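Local coordinates for putative phosphinothricin acetyltransferase YwnH (Bacillus subtilis, PDB 1VHS), which probably transfers an acetyl group from acetyl-CoA to phosphinothricin, inactivating this herbicide and antibiotic, at residues E14-I19 / M42-G47; A31-V36 / A148-K153; E50-Y55 / K81-S86; E105-A110 / R116-F121; P128-F133 / K158-E163. One frame throughout, in Å; residues are numbered along the deposited sequence. Where two conformers were deposited one is given.

Interaction 1 of 5, residues E14-I19 / M42-G47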
# COMPACT_ATOMS: atom_id res chain seq x y z
N GLU A 14 11.72 7.57 8.48
CA GLU A 14 12.89 7.56 7.61
C GLU A 14 12.95 6.30 6.73
O GLU A 14 13.15 6.40 5.51
CB GLU A 14 14.17 7.68 8.46
CG GLU A 14 15.44 7.18 7.81
CD GLU A 14 15.61 5.68 7.94
OE1 GLU A 14 15.71 5.19 9.09
OE2 GLU A 14 15.64 4.98 6.91
N ALA A 15 12.78 5.14 7.34
CA ALA A 15 12.83 3.87 6.62
C ALA A 15 11.62 3.71 5.69
O ALA A 15 11.73 3.15 4.61
CB ALA A 15 12.88 2.72 7.60
N VAL A 16 10.46 4.20 6.14
CA VAL A 16 9.23 4.11 5.35
C VAL A 16 9.38 4.91 4.07
O VAL A 16 9.02 4.44 2.99
CB VAL A 16 8.01 4.62 6.17
CG1 VAL A 16 6.79 4.76 5.28
CG2 VAL A 16 7.71 3.66 7.31
N VAL A 17 9.92 6.12 4.18
CA VAL A 17 10.12 6.97 3.01
C VAL A 17 11.20 6.38 2.11
O VAL A 17 11.09 6.42 0.88
CB VAL A 17 10.53 8.40 3.42
CG1 VAL A 17 10.94 9.21 2.19
CG2 VAL A 17 9.37 9.07 4.13
N ALA A 18 12.25 5.83 2.71
CA ALA A 18 13.33 5.23 1.95
C ALA A 18 12.80 4.08 1.09
O ALA A 18 13.15 3.96 -0.08
CB ALA A 18 14.42 4.72 2.90
N ILE A 19 11.95 3.25 1.68
CA ILE A 19 11.36 2.12 0.95
C ILE A 19 10.51 2.67 -0.19
O ILE A 19 10.55 2.18 -1.31
CB ILE A 19 10.49 1.25 1.88
CG1 ILE A 19 11.40 0.47 2.84
CG2 ILE A 19 9.60 0.30 1.05
CD1 ILE A 19 10.66 -0.35 3.87
N MSE A 42 5.42 13.82 6.44
CA MSE A 42 5.12 13.86 7.87
C MSE A 42 3.61 13.92 8.13
O MSE A 42 3.12 13.29 9.07
CB MSE A 42 5.80 15.06 8.52
CG MSE A 42 5.55 15.17 10.02
SE MSE A 42 6.07 13.57 10.99
CE MSE A 42 5.16 13.91 12.66
N GLU A 43 2.89 14.67 7.30
CA GLU A 43 1.45 14.79 7.45
C GLU A 43 0.77 13.45 7.24
O GLU A 43 -0.00 12.98 8.08
CB GLU A 43 0.89 15.81 6.45
CG GLU A 43 1.28 17.25 6.75
CD GLU A 43 0.71 17.75 8.06
OE1 GLU A 43 0.98 18.91 8.42
OE2 GLU A 43 -0.01 16.98 8.74
N TRP A 44 1.06 12.83 6.10
CA TRP A 44 0.50 11.53 5.76
C TRP A 44 0.79 10.52 6.87
O TRP A 44 -0.09 9.78 7.29
CB TRP A 44 1.13 11.04 4.45
CG TRP A 44 0.88 9.60 4.15
CD1 TRP A 44 -0.26 9.05 3.64
CD2 TRP A 44 1.80 8.53 4.35
NE1 TRP A 44 -0.11 7.69 3.51
CE2 TRP A 44 1.15 7.34 3.94
CE3 TRP A 44 3.11 8.44 4.83
CZ2 TRP A 44 1.76 6.09 4.00
CZ3 TRP A 44 3.73 7.20 4.90
CH2 TRP A 44 3.05 6.03 4.49
N PHE A 45 2.03 10.52 7.33
CA PHE A 45 2.46 9.61 8.38
C PHE A 45 1.62 9.77 9.65
O PHE A 45 1.03 8.80 10.13
CB PHE A 45 3.93 9.86 8.71
CG PHE A 45 4.55 8.79 9.57
CD1 PHE A 45 4.80 7.52 9.05
CD2 PHE A 45 4.87 9.05 10.90
CE1 PHE A 45 5.36 6.53 9.85
CE2 PHE A 45 5.44 8.06 11.70
CZ PHE A 45 5.68 6.80 11.17
N SER A 46 1.58 10.98 10.18
CA SER A 46 0.81 11.25 11.40
C SER A 46 -0.69 11.16 11.16
O SER A 46 -1.47 11.14 12.11
CB SER A 46 1.17 12.64 11.94
OG SER A 46 2.53 12.71 12.31
N GLY A 47 -1.08 11.10 9.89
CA GLY A 47 -2.49 11.02 9.56
C GLY A 47 -3.13 9.67 9.87
O GLY A 47 -4.35 9.55 9.84

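Interaction 2 of 5, residues A31-V36 / A148-K153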
# COMPACT_ATOMS: atom_id res chain seq x y z
N ALA A 31 3.21 7.19 -7.67
CA ALA A 31 2.85 8.30 -8.54
C ALA A 31 3.90 9.41 -8.54
O ALA A 31 3.64 10.52 -9.00
CB ALA A 31 1.51 8.86 -8.13
N ASP A 32 5.08 9.12 -8.00
CA ASP A 32 6.16 10.09 -7.96
C ASP A 32 7.28 9.67 -8.90
O ASP A 32 7.59 8.48 -9.01
CB ASP A 32 6.72 10.21 -6.53
CG ASP A 32 5.88 11.10 -5.65
OD1 ASP A 32 5.81 12.32 -5.91
OD2 ASP A 32 5.28 10.58 -4.68
N THR A 33 7.88 10.63 -9.59
CA THR A 33 8.97 10.35 -10.51
C THR A 33 10.28 10.78 -9.86
O THR A 33 11.36 10.38 -10.29
CB THR A 33 8.81 11.13 -11.84
OG1 THR A 33 8.92 12.54 -11.59
CG2 THR A 33 7.45 10.83 -12.47
N GLU A 34 10.17 11.58 -8.81
CA GLU A 34 11.32 12.07 -8.06
C GLU A 34 11.20 11.67 -6.60
O GLU A 34 10.10 11.67 -6.04
CB GLU A 34 11.41 13.59 -8.18
CG GLU A 34 11.63 14.10 -9.60
CD GLU A 34 12.98 13.70 -10.17
OE1 GLU A 34 13.23 14.01 -11.36
OE2 GLU A 34 13.78 13.09 -9.44
N PRO A 35 12.32 11.34 -5.95
CA PRO A 35 12.26 10.95 -4.53
C PRO A 35 11.72 12.05 -3.63
O PRO A 35 11.94 13.24 -3.88
CB PRO A 35 13.72 10.59 -4.22
CG PRO A 35 14.50 11.47 -5.16
CD PRO A 35 13.71 11.34 -6.44
N VAL A 36 10.99 11.66 -2.59
CA VAL A 36 10.41 12.61 -1.66
C VAL A 36 11.21 12.63 -0.35
O VAL A 36 12.03 11.75 -0.12
CB VAL A 36 8.94 12.25 -1.34
CG1 VAL A 36 8.13 12.22 -2.63
CG2 VAL A 36 8.88 10.90 -0.63
N ALA A 148 -2.39 9.06 -15.12
CA ALA A 148 -1.09 9.26 -14.51
C ALA A 148 -0.08 9.53 -15.62
O ALA A 148 0.01 8.76 -16.58
CB ALA A 148 -0.69 8.02 -13.72
N GLU A 149 0.67 10.61 -15.49
CA GLU A 149 1.68 10.93 -16.50
C GLU A 149 3.06 11.00 -15.86
O GLU A 149 3.26 11.74 -14.91
CB GLU A 149 1.38 12.28 -17.16
CG GLU A 149 2.39 12.63 -18.25
CD GLU A 149 2.17 14.01 -18.83
OE1 GLU A 149 1.05 14.28 -19.31
OE2 GLU A 149 3.12 14.83 -18.80
N MSE A 150 3.99 10.22 -16.40
CA MSE A 150 5.36 10.20 -15.91
C MSE A 150 6.33 10.00 -17.08
O MSE A 150 6.12 9.13 -17.93
CB MSE A 150 5.55 9.07 -14.90
CG MSE A 150 4.59 9.13 -13.72
SE MSE A 150 5.00 7.79 -12.40
CE MSE A 150 4.11 6.28 -13.21
N ASP A 151 7.39 10.80 -17.11
CA ASP A 151 8.38 10.69 -18.18
C ASP A 151 7.74 10.94 -19.54
O ASP A 151 8.17 10.39 -20.55
CB ASP A 151 9.01 9.30 -18.17
CG ASP A 151 9.74 9.00 -16.88
OD1 ASP A 151 10.05 7.81 -16.65
OD2 ASP A 151 10.01 9.94 -16.11
N GLY A 152 6.69 11.76 -19.56
CA GLY A 152 6.02 12.05 -20.82
C GLY A 152 5.17 10.91 -21.36
O GLY A 152 4.74 10.96 -22.51
N LYS A 153 4.94 9.90 -20.52
CA LYS A 153 4.13 8.74 -20.90
C LYS A 153 2.90 8.66 -20.00
O LYS A 153 2.96 9.00 -18.82
CB LYS A 153 4.95 7.45 -20.76
CG LYS A 153 5.92 7.19 -21.89
CD LYS A 153 5.19 6.84 -23.17
CE LYS A 153 6.16 6.59 -24.32
NZ LYS A 153 7.16 5.53 -24.00

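Interaction 3 of 5, residues E50-Y55 / K81-S86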
# COMPACT_ATOMS: atom_id res chain seq x y z
N GLU A 50 -5.79 4.73 15.02
CA GLU A 50 -5.89 3.41 15.62
C GLU A 50 -6.70 2.46 14.75
O GLU A 50 -6.45 1.25 14.75
CB GLU A 50 -6.54 3.53 17.01
CG GLU A 50 -6.58 2.22 17.77
CD GLU A 50 -7.01 2.41 19.21
OE1 GLU A 50 -6.37 3.22 19.92
OE2 GLU A 50 -7.98 1.75 19.64
N SER A 51 -7.66 3.00 14.01
CA SER A 51 -8.50 2.18 13.13
C SER A 51 -7.97 2.10 11.70
O SER A 51 -8.32 1.20 10.95
CB SER A 51 -9.94 2.72 13.11
OG SER A 51 -10.01 3.98 12.48
N ARG A 52 -7.12 3.06 11.32
CA ARG A 52 -6.52 3.10 9.98
C ARG A 52 -5.02 3.30 10.19
O ARG A 52 -4.48 4.39 9.99
CB ARG A 52 -7.13 4.25 9.18
CG ARG A 52 -8.64 4.09 8.99
CD ARG A 52 -8.97 2.90 8.09
NE ARG A 52 -10.41 2.70 7.93
CZ ARG A 52 -11.18 2.01 8.76
NH1 ARG A 52 -12.48 1.89 8.51
NH2 ARG A 52 -10.66 1.41 9.83
N PRO A 53 -4.33 2.24 10.61
CA PRO A 53 -2.90 2.31 10.87
C PRO A 53 -1.90 2.01 9.77
O PRO A 53 -2.23 1.59 8.66
CB PRO A 53 -2.73 1.35 12.04
CG PRO A 53 -3.69 0.26 11.68
CD PRO A 53 -4.89 0.95 11.05
N LEU A 54 -0.65 2.27 10.12
CA LEU A 54 0.49 2.02 9.27
C LEU A 54 1.29 0.97 10.03
O LEU A 54 1.65 1.17 11.19
CB LEU A 54 1.34 3.29 9.11
CG LEU A 54 2.64 3.10 8.32
CD1 LEU A 54 2.30 2.65 6.90
CD2 LEU A 54 3.43 4.40 8.30
N TYR A 55 1.54 -0.16 9.38
CA TYR A 55 2.32 -1.23 9.99
C TYR A 55 3.63 -1.37 9.24
O TYR A 55 3.68 -1.17 8.03
CB TYR A 55 1.59 -2.57 9.90
CG TYR A 55 0.30 -2.65 10.66
CD1 TYR A 55 -0.90 -2.26 10.07
CD2 TYR A 55 0.27 -3.11 11.97
CE1 TYR A 55 -2.10 -2.33 10.76
CE2 TYR A 55 -0.93 -3.18 12.68
CZ TYR A 55 -2.11 -2.79 12.07
OH TYR A 55 -3.29 -2.83 12.77
N LYS A 81 -16.67 2.49 6.55
CA LYS A 81 -16.31 1.08 6.47
C LYS A 81 -15.55 0.74 5.20
O LYS A 81 -15.33 -0.44 4.90
CB LYS A 81 -17.56 0.21 6.58
CG LYS A 81 -18.07 0.06 8.00
CD LYS A 81 -19.40 -0.67 8.06
CE LYS A 81 -20.53 0.27 7.69
NZ LYS A 81 -20.62 1.41 8.64
N THR A 82 -15.13 1.76 4.47
CA THR A 82 -14.40 1.56 3.23
C THR A 82 -13.01 2.16 3.37
O THR A 82 -12.85 3.32 3.77
CB THR A 82 -15.15 2.20 2.04
OG1 THR A 82 -16.42 1.56 1.89
CG2 THR A 82 -14.36 2.05 0.75
N ALA A 83 -11.99 1.37 3.06
CA ALA A 83 -10.62 1.84 3.17
C ALA A 83 -9.74 1.38 2.03
O ALA A 83 -10.09 0.47 1.28
CB ALA A 83 -10.02 1.38 4.50
N GLU A 84 -8.59 2.02 1.92
CA GLU A 84 -7.62 1.67 0.90
C GLU A 84 -6.46 0.99 1.60
O GLU A 84 -6.14 1.32 2.74
CB GLU A 84 -7.12 2.92 0.19
CG GLU A 84 -8.18 3.62 -0.65
CD GLU A 84 -7.93 5.11 -0.79
OE1 GLU A 84 -6.76 5.50 -1.04
OE2 GLU A 84 -8.89 5.89 -0.65
N VAL A 85 -5.86 0.00 0.94
CA VAL A 85 -4.69 -0.65 1.50
C VAL A 85 -3.55 -0.43 0.51
O VAL A 85 -3.71 -0.63 -0.69
CB VAL A 85 -4.91 -2.17 1.73
CG1 VAL A 85 -5.23 -2.88 0.41
CG2 VAL A 85 -3.64 -2.77 2.36
N SER A 86 -2.41 0.02 1.04
CA SER A 86 -1.23 0.28 0.23
C SER A 86 -0.07 -0.54 0.80
O SER A 86 0.15 -0.54 2.01
CB SER A 86 -0.88 1.78 0.25
OG SER A 86 -0.57 2.20 1.56
O HOH W 1 -12.05 4.18 6.18

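Interaction 4 of 5, residues E105-A110 / R116-F121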
# COMPACT_ATOMS: atom_id res chain seq x y z
N GLU A 105 -1.52 -10.79 5.64
CA GLU A 105 -1.59 -10.13 6.95
C GLU A 105 -2.54 -8.94 6.91
O GLU A 105 -3.31 -8.72 7.84
CB GLU A 105 -0.20 -9.67 7.40
CG GLU A 105 0.72 -10.82 7.79
CD GLU A 105 -0.01 -11.91 8.57
OE1 GLU A 105 -0.53 -11.62 9.66
OE2 GLU A 105 -0.08 -13.06 8.07
N ALA A 106 -2.49 -8.17 5.83
CA ALA A 106 -3.38 -7.02 5.70
C ALA A 106 -4.83 -7.50 5.78
O ALA A 106 -5.66 -6.89 6.46
CB ALA A 106 -3.13 -6.30 4.37
N LEU A 107 -5.12 -8.60 5.10
CA LEU A 107 -6.46 -9.16 5.08
C LEU A 107 -6.91 -9.76 6.41
O LEU A 107 -8.10 -9.78 6.71
CB LEU A 107 -6.58 -10.21 3.96
CG LEU A 107 -6.58 -9.63 2.53
CD1 LEU A 107 -6.42 -10.75 1.51
CD2 LEU A 107 -7.87 -8.86 2.30
N ARG A 108 -5.97 -10.24 7.20
CA ARG A 108 -6.30 -10.79 8.51
C ARG A 108 -6.66 -9.62 9.42
O ARG A 108 -7.62 -9.68 10.20
CB ARG A 108 -5.10 -11.54 9.10
CG ARG A 108 -5.27 -11.96 10.56
CD ARG A 108 -4.04 -12.67 11.10
NE ARG A 108 -2.87 -11.80 11.21
CZ ARG A 108 -2.71 -10.86 12.14
NH1 ARG A 108 -1.61 -10.12 12.15
NH2 ARG A 108 -3.65 -10.65 13.05
N ILE A 109 -5.89 -8.55 9.29
CA ILE A 109 -6.08 -7.35 10.10
C ILE A 109 -7.32 -6.52 9.77
O ILE A 109 -8.05 -6.11 10.67
CB ILE A 109 -4.83 -6.46 10.00
CG1 ILE A 109 -3.66 -7.13 10.74
CG2 ILE A 109 -5.12 -5.06 10.55
CD1 ILE A 109 -2.35 -6.37 10.63
N ALA A 110 -7.56 -6.29 8.48
CA ALA A 110 -8.67 -5.45 8.03
C ALA A 110 -10.02 -5.61 8.73
O ALA A 110 -10.62 -4.62 9.16
CB ALA A 110 -8.85 -5.61 6.52
N ARG A 116 -15.12 -2.96 5.86
CA ARG A 116 -16.00 -3.85 5.11
C ARG A 116 -15.57 -3.97 3.65
O ARG A 116 -15.62 -5.05 3.06
CB ARG A 116 -17.45 -3.35 5.18
CG ARG A 116 -18.41 -4.13 4.29
CD ARG A 116 -19.86 -3.81 4.62
NE ARG A 116 -20.15 -2.38 4.52
CZ ARG A 116 -21.31 -1.84 4.87
NH1 ARG A 116 -21.50 -0.53 4.74
NH2 ARG A 116 -22.29 -2.60 5.35
N SER A 117 -15.16 -2.85 3.07
CA SER A 117 -14.72 -2.83 1.67
C SER A 117 -13.29 -2.31 1.62
O SER A 117 -13.00 -1.22 2.10
CB SER A 117 -15.63 -1.93 0.82
OG SER A 117 -16.98 -2.35 0.91
N LEU A 118 -12.40 -3.10 1.05
CA LEU A 118 -11.00 -2.72 0.96
C LEU A 118 -10.62 -2.57 -0.51
O LEU A 118 -10.89 -3.44 -1.31
CB LEU A 118 -10.14 -3.80 1.63
CG LEU A 118 -8.67 -3.49 1.90
CD1 LEU A 118 -8.56 -2.26 2.79
CD2 LEU A 118 -8.01 -4.71 2.57
N MSE A 119 -10.01 -1.44 -0.85
CA MSE A 119 -9.60 -1.18 -2.23
C MSE A 119 -8.09 -0.98 -2.35
O MSE A 119 -7.42 -0.54 -1.41
CB MSE A 119 -10.31 0.07 -2.77
CG MSE A 119 -11.78 -0.13 -3.06
SE MSE A 119 -12.59 1.51 -3.75
CE MSE A 119 -12.75 2.39 -2.11
N ALA A 120 -7.56 -1.30 -3.53
CA ALA A 120 -6.14 -1.15 -3.81
C ALA A 120 -5.99 -0.44 -5.15
O ALA A 120 -6.68 -0.76 -6.11
CB ALA A 120 -5.47 -2.53 -3.88
N PHE A 121 -5.09 0.54 -5.19
CA PHE A 121 -4.83 1.31 -6.41
C PHE A 121 -3.53 0.81 -7.02
O PHE A 121 -2.45 1.02 -6.46
CB PHE A 121 -4.73 2.81 -6.07
CG PHE A 121 -6.03 3.42 -5.64
CD1 PHE A 121 -6.74 2.89 -4.57
CD2 PHE A 121 -6.55 4.53 -6.31
CE1 PHE A 121 -7.96 3.45 -4.17
CE2 PHE A 121 -7.77 5.10 -5.91
CZ PHE A 121 -8.47 4.56 -4.84

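Interaction 5 of 5, residues P128-F133 / K158-E163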
# COMPACT_ATOMS: atom_id res chain seq x y z
N PRO A 128 2.10 -8.39 -11.99
CA PRO A 128 2.38 -9.19 -10.79
C PRO A 128 1.48 -8.82 -9.61
O PRO A 128 0.90 -9.69 -8.97
CB PRO A 128 3.85 -8.89 -10.51
CG PRO A 128 4.40 -8.73 -11.90
CD PRO A 128 3.36 -7.86 -12.56
N SER A 129 1.37 -7.52 -9.32
CA SER A 129 0.53 -7.07 -8.22
C SER A 129 -0.94 -7.34 -8.50
O SER A 129 -1.68 -7.72 -7.60
CB SER A 129 0.74 -5.58 -7.95
OG SER A 129 2.04 -5.34 -7.43
N LEU A 130 -1.35 -7.15 -9.76
CA LEU A 130 -2.74 -7.37 -10.13
C LEU A 130 -3.11 -8.84 -9.93
O LEU A 130 -4.18 -9.15 -9.41
CB LEU A 130 -2.99 -6.97 -11.59
CG LEU A 130 -2.84 -5.47 -11.89
CD1 LEU A 130 -2.95 -5.23 -13.39
CD2 LEU A 130 -3.90 -4.69 -11.15
N LYS A 131 -2.22 -9.74 -10.32
CA LYS A 131 -2.50 -11.17 -10.18
C LYS A 131 -2.54 -11.58 -8.71
O LYS A 131 -3.40 -12.36 -8.31
CB LYS A 131 -1.47 -12.01 -10.94
N LEU A 132 -1.62 -11.04 -7.92
CA LEU A 132 -1.56 -11.33 -6.50
C LEU A 132 -2.89 -10.98 -5.84
O LEU A 132 -3.49 -11.81 -5.16
CB LEU A 132 -0.44 -10.52 -5.83
CG LEU A 132 -0.36 -10.66 -4.31
CD1 LEU A 132 -0.13 -12.12 -3.94
CD2 LEU A 132 0.75 -9.78 -3.76
N PHE A 133 -3.36 -9.75 -6.02
CA PHE A 133 -4.63 -9.35 -5.42
C PHE A 133 -5.82 -10.17 -5.91
O PHE A 133 -6.71 -10.52 -5.13
CB PHE A 133 -4.89 -7.85 -5.65
CG PHE A 133 -4.17 -6.96 -4.67
CD1 PHE A 133 -2.79 -6.75 -4.77
CD2 PHE A 133 -4.86 -6.35 -3.63
CE1 PHE A 133 -2.12 -5.95 -3.84
CE2 PHE A 133 -4.20 -5.55 -2.70
CZ PHE A 133 -2.83 -5.35 -2.80
N LYS A 158 -5.65 1.11 -12.16
CA LYS A 158 -6.72 0.16 -11.94
C LYS A 158 -7.09 0.18 -10.47
O LYS A 158 -6.22 0.33 -9.60
CB LYS A 158 -6.32 -1.26 -12.35
CG LYS A 158 -6.47 -1.53 -13.83
CD LYS A 158 -6.31 -3.02 -14.14
CE LYS A 158 -6.60 -3.29 -15.60
NZ LYS A 158 -6.73 -4.75 -15.87
N ILE A 159 -8.37 0.04 -10.18
CA ILE A 159 -8.83 -0.01 -8.81
C ILE A 159 -9.38 -1.40 -8.58
O ILE A 159 -10.28 -1.84 -9.31
CB ILE A 159 -9.97 1.00 -8.53
CG1 ILE A 159 -9.53 2.41 -8.92
CG2 ILE A 159 -10.34 0.97 -7.04
CD1 ILE A 159 -8.17 2.80 -8.41
N LEU A 160 -8.82 -2.11 -7.61
CA LEU A 160 -9.29 -3.46 -7.29
C LEU A 160 -9.97 -3.38 -5.94
O LEU A 160 -9.52 -2.65 -5.05
CB LEU A 160 -8.12 -4.44 -7.23
CG LEU A 160 -7.68 -5.08 -8.56
CD1 LEU A 160 -7.35 -4.02 -9.59
CD2 LEU A 160 -6.47 -5.96 -8.29
N GLY A 161 -11.05 -4.12 -5.78
CA GLY A 161 -11.73 -4.08 -4.51
C GLY A 161 -12.20 -5.43 -4.03
O GLY A 161 -12.32 -6.38 -4.79
N ARG A 162 -12.44 -5.50 -2.73
CA ARG A 162 -12.92 -6.73 -2.13
C ARG A 162 -13.78 -6.42 -0.93
O ARG A 162 -13.39 -5.61 -0.08
CB ARG A 162 -11.78 -7.63 -1.69
CG ARG A 162 -12.32 -8.80 -0.86
CD ARG A 162 -11.29 -9.81 -0.49
NE ARG A 162 -11.83 -10.72 0.51
CZ ARG A 162 -11.09 -11.54 1.24
NH1 ARG A 162 -11.66 -12.32 2.15
NH2 ARG A 162 -9.78 -11.57 1.06
N GLU A 163 -14.95 -7.05 -0.86
CA GLU A 163 -15.81 -6.85 0.29
C GLU A 163 -15.47 -7.97 1.25
O GLU A 163 -15.58 -9.15 0.91
CB GLU A 163 -17.29 -6.91 -0.10
CG GLU A 163 -18.20 -6.48 1.03
CD GLU A 163 -19.61 -6.22 0.58
OE1 GLU A 163 -19.79 -5.52 -0.45
OE2 GLU A 163 -20.55 -6.70 1.24

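Interaction 1 of 5, residues E14-I19 / M42-G47
Val16 of helix 13-24 meets Trp44 and Phe45 of the short helix 42-46, two N-terminal helices of the GNAT fold that pack on the sheet beside strands 54-58 and 64-72. Each branch of the valine has its own aromatic partner. CG1 stands anti to the backbone N (chi1 170°) and comes up to the six-membered part of the indole, in the ring plane and at its edge. CG2, anti to the carbonyl carbon, reaches Phe45 CE1 at a longer 4.5 Å. A beta-branched residue suits the place because its two methyls diverge toward two neighbouring rings, and the side chain also packs on Val56 of strand 54-58. Trp44 also carries its CG anti to the backbone N, which sends the indole out from its helix toward the valine. The indole has polar neighbours too: NE1 is hydrogen-bonded to Glu71 OE2, Arg41 makes a cation-pi contact with the ring, and His48 meets it edge-to-face. Tryptophan thus serves both an apolar and a polar neighbourhood. Phe45, wholly hydrocarbon, packs further on Leu13 and Leu54. Val16 CG1 lies 3.9 Å from Trp44 CZ3 and 4.0 Å from Trp44 CH2.

Interaction 2 of 5, residues A31-V36 / A148-K153
The loop 31-36, without regular helix or strand, runs past the end of strand 139-150, where a type I' turn from Met150 to Lys153 reverses the chain; the CA atoms of Thr33 and Met150 are 6.5 Å apart. Thr33 and Met150, a selenomethionine here, point opposite ways as they pass alongside one another. The methyl of the threonine does the touching: CG2 lies 3.6 Å from Met150 CB, and it stays close along the chain, 3.9 Å from Met150 SE. With chi1 at 65°, Thr33 OG1 sits between the backbone N and the carbonyl carbon, and CG2 is the branch presented to the methionine. Beyond CG the selenomethionine bends at chi3 (-82°), and its SE passes 4.3 Å from Ala31 C. A long flexible apolar chain suits this position, since it also packs on Phe123 and Tyr155, whereas Thr33 lies nearer the surface. Arg27 touches both Thr33 and Met150 and forms a salt bridge with Asp151, while Asp32 OD2 is hydrogen-bonded to Tyr20. Gly152 has a positive phi, as does Asp151, which is what a type I' turn requires at its two central positions. Such two-residue turns are typical of tight beta hairpins, here the one joining strands 139-150 and 153-163.

Interaction 3 of 5, residues E50-Y55 / K81-S86
Arg52 lays the outer part of its side chain against the methyl of Ala83, with NE 3.7 Å from Ala83 CB and CD of the arginine also close, at 4.0 Å from the same carbon. The methyl approaches the guanidinium obliquely. Alanine suits the spot because its small side chain lets the long arginine pass close to the strand. Further along, the edge of the guanidinium reaches the backbone of Lys81, whose CA is 4.4 Å from Arg52 NH1.

A water completes the link between the segments. It lies at the guanidinium edge, in the plane of the group, accepts from Arg52 NE at 2.8 Å and donates to Thr82 O at 2.7 Å, so the arginine is tied to a strand carbonyl without touching it. The contact thereby spans the mixed sheet of the GNAT fold: strand 64-72 lies between strands 54-58 and 82-89, and Arg52, just before strand 54-58, reaches across to the start of strand 82-89.

The guanidinium is held from its own side too. NH2 donates to Ser51 O at 2.6 Å with an N-H...O angle of 152°; the carbonyl oxygen lies in the guanidinium plane, although the donor stands well above the carbonyl plane. A bend at chi2 (-68°) folds the chain back so that NH2 can reach the preceding residue. The same NH2 bonds Leu113 O, and NH1 makes a weak hydrogen bond to Asn80 O. Arginine suits this site because its several N-H groups can serve different backbone carbonyls together. Farther out, Thr49 OG1 accepts from the backbone N of Arg52, and Ile115 packs on its side chain.

Interaction 4 of 5, residues E105-A110 / R116-F121
In the conformer given for Glu105, its OE1 is gripped by two nitrogens of Arg108, one turn along helix 98-109: NE lies 2.8 Å from Glu105 OE1, and NH1 lies 3.1 Å from the same oxygen. The arginine approaches side-on, with the oxygen in its guanidinium plane. NE reaches the syn side of the carboxylate, a little out of its plane, whereas NH1 comes nearly along the C-O direction; the NE bond is the straighter, at 159° against 138°. Ile109 CG1 lies over one face of the guanidinium, toward its rim. The opposite charges, three residues apart, would probably support each other's ionised forms.

Another side of the same helix is apolar and packs against strand 117-123. Helix and strand belong to the beta-alpha-beta unit formed by strand 82-89, helix 98-109 and strand 117-123, with its two strands parallel and adjacent in the GNAT sheet. A single methyl of Leu118 does the work: CD2 meets Ala110 CB at 4.1 Å and Leu107 CD2 at 4.2 Å. Leu118 CG is anti to its backbone N (chi1 -168°), which carries the branched end toward the helix. The two leucines cross at a slant. Leucine is a good choice on the strand because its end reaches the helix, and the small side chain of Ala110 lets Leu118 come close. Leu107 also touches Arg162, while Leu118 packs on Val85 of strand 82-89 and Ala110 on Phe70 of strand 64-72.

Interaction 5 of 5, residues P128-F133 / K158-E163
Leu130 and Leu160 cross at about a right angle where helix 127-135 lies on strand 153-163 of the GNAT sheet. The short helix and strand segments run nearly parallel, 15° between their directions, with their axes 10.2 Å apart. Leu130 reaches from the helix toward the strand with both methyls engaged. Its CD2 lies 3.8 Å from Leu160 CD1, and its CD1 meets the aliphatic chain of Lys158, again crossing it at about a right angle. Lysine suits the margin of this apolar patch: its chain, extended beyond CG, offers CD to the leucine, while NZ goes on to a salt bridge with Glu140. Leu160, by contrast, divides its two methyls between helix residues, CD1 for Leu130 and CD2 chiefly for Phe133. Phe133 offers its CB to the strand, and with CG anti to the carbonyl carbon (chi1 -82°) the ring goes on to Ala120 and Ile122 of strand 117-123 and meets Phe138 edge-to-face. A large aromatic residue thus bridges helix and sheet close to Ile87, which is predicted, like Pro128 at the start of the segment, to bind acetyl-CoA. The tightest approach is from Phe133 CB to Leu160 CD2, at 3.6 Å.

In the fold
Interactions 4 and 5 are the buried contacts, each setting a helix on the sheet through aliphatic side chains; their strands, 117-123 and 153-163, are neighbours, and Ala120 packs on Phe133 between them. Interaction 3 adjoins interaction 4 through the parallel strands 82-89 and 117-123, but near strand ends its chemistry turns polar, with an arginine, backbone carbonyls and a water. Interactions 1 and 2, like interaction 3, are only partly buried. The first joins two helices through a valine and aromatic rings and touches interaction 3 at Leu54; the second fastens a loop to a hairpin and touches interaction 1 where Val17 meets Val36. Interactions 2 and 5 share the hairpin of strands 139-150 and 153-163.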